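Local coordinates for PUA domain-containing protein (Pyrococcus horikoshii, PDB 3D79) that is of uncharacterised function but carries a PUA domain and so probably binds RNA, at residues I146-G151 / R159-K164. Residues are numbered along the deposited sequence; the frame is centred on the assembly and turned at random.
Sequences IALMSG and RGKAVK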
ATOM      1  N   ILE A 146       4.647  -7.009   0.765  1.00 14.09           N
ATOM      2  CA  ILE A 146       4.022  -8.308   0.914  1.00 15.13           C
ATOM      3  C   ILE A 146       4.332  -8.857   2.296  1.00 14.90           C
ATOM      4  O   ILE A 146       5.500  -8.905   2.708  1.00 15.12           O
ATOM      5  CB  ILE A 146       4.541  -9.303  -0.157  1.00 14.70           C
ATOM      6  CG1 ILE A 146       4.330  -8.726  -1.561  1.00 16.12           C
ATOM      7  CG2 ILE A 146       3.863 -10.671   0.008  1.00 16.04           C
ATOM      8  CD1 ILE A 146       4.937  -9.555  -2.685  1.00 16.86           C
ATOM      9  N   ALA A 147       3.282  -9.265   3.005  1.00 15.10           N
ATOM     10  CA  ALA A 147       3.422  -9.861   4.328  1.00 15.38           C
ATOM     11  C   ALA A 147       4.145 -11.200   4.254  1.00 15.69           C
ATOM     12  O   ALA A 147       3.800 -12.058   3.437  1.00 16.06           O
ATOM     13  CB  ALA A 147       2.070 -10.046   4.966  1.00 15.21           C
ATOM     14  N   LEU A 148       5.159 -11.357   5.102  1.00 16.25           N
ATOM     15  CA  LEU A 148       5.893 -12.627   5.231  1.00 16.56           C
ATOM     16  C   LEU A 148       5.474 -13.365   6.499  1.00 16.86           C
ATOM     17  O   LEU A 148       5.928 -14.489   6.771  1.00 17.53           O
ATOM     18  CB  LEU A 148       7.406 -12.380   5.225  1.00 16.78           C
ATOM     19  CG  LEU A 148       7.997 -11.560   4.072  1.00 16.91           C
ATOM     20  CD1 LEU A 148       9.466 -11.298   4.313  1.00 19.40           C
ATOM     21  CD2 LEU A 148       7.773 -12.221   2.721  1.00 18.90           C
ATOM     22  N   MET A 149       4.609 -12.717   7.276  1.00 17.13           N
ATOM     23  CA  MET A 149       4.009 -13.278   8.480  1.00 17.21           C
ATOM     24  C   MET A 149       2.533 -12.887   8.493  1.00 17.41           C
ATOM     25  O   MET A 149       2.146 -11.902   7.864  1.00 17.50           O
ATOM     26  CB  MET A 149       4.663 -12.689   9.734  1.00 17.25           C
ATOM     27  CG  MET A 149       6.153 -12.954   9.898  1.00 16.71           C
ATOM     28  SD  MET A 149       6.807 -11.954  11.248  1.00 17.28           S
ATOM     29  CE  MET A 149       8.432 -12.691  11.464  1.00 17.89           C
ATOM     30  N   SER A 150       1.710 -13.633   9.223  1.00 17.58           N
ATOM     31  CA  SER A 150       0.344 -13.188   9.484  1.00 17.79           C
ATOM     32  C   SER A 150       0.387 -11.951  10.388  1.00 17.90           C
ATOM     33  O   SER A 150       1.396 -11.701  11.056  1.00 17.54           O
ATOM     34  CB  SER A 150      -0.465 -14.294  10.154  1.00 18.31           C
ATOM     35  OG  SER A 150      -0.033 -14.480  11.493  1.00 18.78           O
ATOM     36  N   GLY A 151      -0.702 -11.185  10.411  1.00 17.63           N
ATOM     37  CA  GLY A 151      -0.816 -10.033  11.307  1.00 17.97           C
ATOM     38  C   GLY A 151      -0.635 -10.406  12.769  1.00 18.21           C
ATOM     39  O   GLY A 151       0.043  -9.699  13.519  1.00 18.06           O
ATOM     40  N   ARG A 159      11.346 -11.146  16.396  1.00 15.78           N
ATOM     41  CA  ARG A 159      12.417 -11.573  15.489  1.00 15.63           C
ATOM     42  C   ARG A 159      11.853 -12.067  14.167  1.00 15.68           C
ATOM     43  O   ARG A 159      10.742 -12.598  14.122  1.00 16.11           O
ATOM     44  CB  ARG A 159      13.250 -12.687  16.129  1.00 15.42           C
ATOM     45  CG  ARG A 159      14.054 -12.234  17.335  1.00 15.24           C
ATOM     46  CD  ARG A 159      14.776 -13.394  17.985  1.00 15.86           C
ATOM     47  NE  ARG A 159      15.868 -13.908  17.155  1.00 15.85           N
ATOM     48  CZ  ARG A 159      17.064 -13.341  17.050  1.00 16.27           C
ATOM     49  NH1 ARG A 159      17.350 -12.227  17.716  1.00 16.99           N
ATOM     50  NH2 ARG A 159      17.986 -13.898  16.266  1.00 18.23           N
ATOM     51  N   GLY A 160      12.621 -11.892  13.094  1.00 15.77           N
ATOM     52  CA  GLY A 160      12.221 -12.355  11.765  1.00 16.05           C
ATOM     53  C   GLY A 160      11.827 -11.215  10.845  1.00 16.11           C
ATOM     54  O   GLY A 160      11.448 -10.142  11.308  1.00 16.14           O
ATOM     55  N   LYS A 161      11.941 -11.439   9.536  1.00 16.17           N
ATOM     56  CA  LYS A 161      11.447 -10.463   8.555  1.00 16.35           C
ATOM     57  C   LYS A 161       9.933 -10.552   8.411  1.00 15.44           C
ATOM     58  O   LYS A 161       9.375 -11.641   8.199  1.00 15.12           O
ATOM     59  CB  LYS A 161      12.100 -10.639   7.180  1.00 16.63           C
ATOM     60  CG  LYS A 161      11.931  -9.387   6.292  1.00 17.81           C
ATOM     61  CD  LYS A 161      12.585  -9.514   4.908  1.00 18.25           C
ATOM     62  CE  LYS A 161      14.114  -9.445   4.984  1.00 22.48           C
ATOM     63  NZ  LYS A 161      14.638  -8.315   5.801  1.00 23.78           N
ATOM     64  N   ALA A 162       9.284  -9.392   8.492  1.00 14.26           N
ATOM     65  CA  ALA A 162       7.828  -9.323   8.507  1.00 13.98           C
ATOM     66  C   ALA A 162       7.208  -8.898   7.183  1.00 13.60           C
ATOM     67  O   ALA A 162       6.144  -9.398   6.809  1.00 13.66           O
ATOM     68  CB  ALA A 162       7.374  -8.399   9.613  1.00 13.58           C
ATOM     69  N   VAL A 163       7.851  -7.963   6.490  1.00 13.21           N
ATOM     70  CA  VAL A 163       7.305  -7.437   5.232  1.00 13.29           C
ATOM     71  C   VAL A 163       8.391  -7.272   4.183  1.00 13.45           C
ATOM     72  O   VAL A 163       9.404  -6.625   4.438  1.00 13.20           O
ATOM     73  CB  VAL A 163       6.613  -6.059   5.432  1.00 12.96           C
ATOM     74  CG1 VAL A 163       6.042  -5.529   4.112  1.00 13.62           C
ATOM     75  CG2 VAL A 163       5.513  -6.141   6.493  1.00 13.01           C
ATOM     76  N   LYS A 164       8.167  -7.861   3.008  1.00 14.31           N
ATOM     77  CA  LYS A 164       8.999  -7.593   1.840  1.00 14.99           C
ATOM     78  C   LYS A 164       8.498  -6.319   1.172  1.00 14.89           C
ATOM     79  O   LYS A 164       7.425  -6.321   0.561  1.00 15.16           O
ATOM     80  CB  LYS A 164       8.952  -8.772   0.849  1.00 15.06           C
ATOM     81  CG  LYS A 164       9.907  -8.631  -0.336  1.00 18.16           C
ATOM     82  CD  LYS A 164      11.350  -8.858   0.128  1.00 20.60           C
ATOM     83  CE  LYS A 164      12.338  -8.306  -0.862  1.00 22.36           C
ATOM     84  NZ  LYS A 164      13.674  -8.129  -0.242  1.00 22.25           N
TER
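Two antiparallel strands of the PUA-domain sheet pair here, Ile146 and Ala147 ending one, Lys161 to Lys164 beginning the other. Ile146 and Lys164 form the hydrogen-bonded pair, Ile146 N reaching Lys164 O and Lys164 N returning to Ile146 O, both at 2.9 Å. Ala147 and Val163, the non-hydrogen-bonded pair, are buried against Met154 and Val131. Past the strand end, Leu148 N adds a nearly straight 2.8 Å bond to Ala162 O, approaching from above the carbonyl plane. Leu148 then lies alongside Lys161, Leu148 CD1 3.6 Å from Lys161 CD. Both lysines turn to one carboxylate: Lys164 NZ makes a salt bridge with Asp112 OD2, Lys161 NZ a long, weak ion pair. Met149 CG sits beside its backbone N (chi1 -61°), and the straight chain beyond carries SD to 4.0 Å from Ala162 CB and CE to 3.5 Å from Arg159 O. With an alanine here, SD and CE would be gone, which would probably uncover Ala162 CB and leave a gap beside Met154 of helix 151-156. Ala162 and Val163 lie opposite the single residue Val113 of strand 113-114, a classic beta bulge, within a helix-linked strand pair of the mixed PUA sheet.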